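Local atomic coordinates of Lin0012 protein (Listeria innocua, PDB entry 3K17), a protein that probably phosphorylates phosphomevalonate at the expense of ATP in the mevalonate route to isopentenyl diphosphate, as a GHMP-family kinase. Residues A[76-81]-A[151-156]. Sequence-based numbering, arbitrary orientation.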
loop_
_atom_site.group_PDB
_atom_site.type_symbol
_atom_site.label_atom_id
_atom_site.label_comp_id
_atom_site.label_asym_id
_atom_site.label_seq_id
_atom_site.Cartn_x
_atom_site.Cartn_y
_atom_site.Cartn_z
ATOM N N THR A 76 -3.803 -0.198 22.537
ATOM C CA THR A 76 -4.124 1.213 22.407
ATOM C C THR A 76 -4.514 1.999 23.651
ATOM O O THR A 76 -3.879 3.007 23.945
ATOM C CB THR A 76 -5.182 1.430 21.304
ATOM O OG1 THR A 76 -4.788 0.709 20.132
ATOM C CG2 THR A 76 -5.259 2.898 20.929
ATOM N N PHE A 77 -5.527 1.564 24.395
ATOM C CA PHE A 77 -5.916 2.344 25.567
ATOM C C PHE A 77 -4.794 2.518 26.583
ATOM O O PHE A 77 -4.540 3.632 27.018
ATOM C CB PHE A 77 -7.150 1.744 26.257
ATOM C CG PHE A 77 -8.448 2.099 25.582
ATOM C CD1 PHE A 77 -8.949 3.401 25.650
ATOM C CD2 PHE A 77 -9.162 1.142 24.871
ATOM C CE1 PHE A 77 -10.151 3.750 25.014
ATOM C CE2 PHE A 77 -10.367 1.479 24.229
ATOM C CZ PHE A 77 -10.858 2.790 24.306
ATOM N N THR A 78 -4.124 1.431 26.954
ATOM C CA THR A 78 -3.056 1.521 27.941
ATOM C C THR A 78 -1.799 2.193 27.408
ATOM O O THR A 78 -1.104 2.900 28.153
ATOM C CB THR A 78 -2.703 0.127 28.532
ATOM O OG1 THR A 78 -2.397 -0.788 27.474
ATOM C CG2 THR A 78 -3.878 -0.414 29.326
ATOM N N ALA A 79 -1.501 1.990 26.126
ATOM C CA ALA A 79 -0.322 2.619 25.543
ATOM C C ALA A 79 -0.525 4.127 25.543
ATOM O O ALA A 79 0.397 4.885 25.821
ATOM C CB ALA A 79 -0.092 2.131 24.114
ATOM N N GLU A 80 -1.739 4.558 25.223
ATOM C CA GLU A 80 -2.031 5.985 25.183
ATOM C C GLU A 80 -1.898 6.607 26.576
ATOM O O GLU A 80 -1.379 7.710 26.719
ATOM C CB GLU A 80 -3.443 6.220 24.645
ATOM C CG GLU A 80 -3.823 7.676 24.502
ATOM C CD GLU A 80 -3.197 8.336 23.287
ATOM O OE1 GLU A 80 -2.551 7.629 22.488
ATOM O OE2 GLU A 80 -3.359 9.564 23.125
ATOM N N ALA A 81 -2.384 5.899 27.593
ATOM C CA ALA A 81 -2.302 6.392 28.967
ATOM C C ALA A 81 -0.835 6.523 29.374
ATOM O O ALA A 81 -0.450 7.482 30.023
ATOM C CB ALA A 81 -3.030 5.453 29.905
ATOM N N SER A 151 -6.707 10.909 27.412
ATOM C CA SER A 151 -6.223 9.645 26.865
ATOM C C SER A 151 -7.368 8.829 26.277
ATOM O O SER A 151 -7.345 8.449 25.106
ATOM C CB SER A 151 -5.531 8.822 27.960
ATOM O OG SER A 151 -5.070 7.570 27.462
ATOM N N HIS A 152 -8.376 8.578 27.102
ATOM C CA HIS A 152 -9.511 7.770 26.702
ATOM C C HIS A 152 -10.363 8.352 25.576
ATOM O O HIS A 152 -10.823 7.613 24.709
ATOM C CB HIS A 152 -10.386 7.471 27.924
ATOM C CG HIS A 152 -11.364 6.356 27.711
ATOM N ND1 HIS A 152 -12.571 6.533 27.069
ATOM C CD2 HIS A 152 -11.302 5.044 28.042
ATOM C CE1 HIS A 152 -13.213 5.377 27.015
ATOM N NE2 HIS A 152 -12.463 4.457 27.597
ATOM N N LEU A 153 -10.564 9.663 25.565
ATOM C CA LEU A 153 -11.398 10.247 24.524
ATOM C C LEU A 153 -10.760 10.195 23.133
ATOM O O LEU A 153 -11.451 9.934 22.156
ATOM C CB LEU A 153 -11.809 11.678 24.898
ATOM C CG LEU A 153 -10.929 12.903 24.669
ATOM C CD1 LEU A 153 -10.939 13.276 23.190
ATOM C CD2 LEU A 153 -11.484 14.067 25.505
ATOM N N VAL A 154 -9.454 10.417 23.013
ATOM C CA VAL A 154 -8.885 10.331 21.671
ATOM C C VAL A 154 -8.807 8.875 21.188
ATOM O O VAL A 154 -8.831 8.618 19.986
ATOM C CB VAL A 154 -7.489 11.009 21.568
ATOM C CG1 VAL A 154 -7.616 12.493 21.934
ATOM C CG2 VAL A 154 -6.482 10.310 22.456
ATOM N N VAL A 155 -8.728 7.913 22.108
ATOM C CA VAL A 155 -8.681 6.513 21.673
ATOM C C VAL A 155 -10.094 6.024 21.336
ATOM O O VAL A 155 -10.328 5.435 20.283
ATOM C CB VAL A 155 -8.074 5.589 22.743
ATOM C CG1 VAL A 155 -8.179 4.132 22.285
ATOM C CG2 VAL A 155 -6.616 5.957 22.972
ATOM N N GLN A 156 -11.038 6.271 22.232
ATOM C CA GLN A 156 -12.413 5.864 21.993
ATOM C C GLN A 156 -13.007 6.654 20.811
ATOM O O GLN A 156 -13.781 6.122 20.030
ATOM C CB GLN A 156 -13.242 6.093 23.262
ATOM C CG GLN A 156 -14.712 5.710 23.160
ATOM C CD GLN A 156 -14.916 4.242 22.837
ATOM O OE1 GLN A 156 -14.157 3.380 23.286
ATOM N NE2 GLN A 156 -15.956 3.947 22.066
HETATM O O HOH W 1 -6.610 5.454 27.341
#
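F77, wedged between V155 and H152, dominates a helix–helix packing in which the start of helix 76-91 meets the end of helix 141-156, within the N-terminal GHMP kinase domain. The two segments run roughly antiparallel, at 140°. Their axes are 9.2 Å apart. With CG anti to the carbonyl carbon and beside the backbone N, the ring of F77 swings out to lie against the other helix. A flat ring suits this place, offering one face to a methyl and its other side to an imidazole. The first is a CH-pi contact: V155 CG1 stands 3.5 Å from the F77 centroid, 15° off the normal. The second is an offset stack with H152, the centroids 4.8 Å apart. The planes are inclined by 26°, and F77 CE1 sits over the imidazole face. Beyond the stack, H152 NE2 is hydrogen-bonded to S120 OG of helix 119-135, a bond that helps to orient the imidazole. Q156 OE1 reaches the ring edge at CZ, its amide nearly coplanar with the phenyl group.

Beta-branched V155 supplies two methyls at once, which divide the surface of helix 76-91 between them. While CG1 meets the F77 face and T76 CG2, CG2 lies 3.6 Å from E80 CB, beside the aliphatic part of that glutamate. E80 bends at chi2, and its OE2 comes within 3.3 Å of V154 CG2, a van der Waals contact of a carboxylate oxygen with a methyl group. Small residues suit the closer end, where the CA atoms of A81 and S151 are 5.5 Å apart. Here a water donates to F77 O (2.8 Å) and is hydrogen-bonded to S151 OG (2.6 Å), giving the helical carbonyl a second partner besides A81 N. No direct hydrogen bond joins the segments, so their cohesion comes from aromatic and aliphatic packing, with one water supplying the polar link.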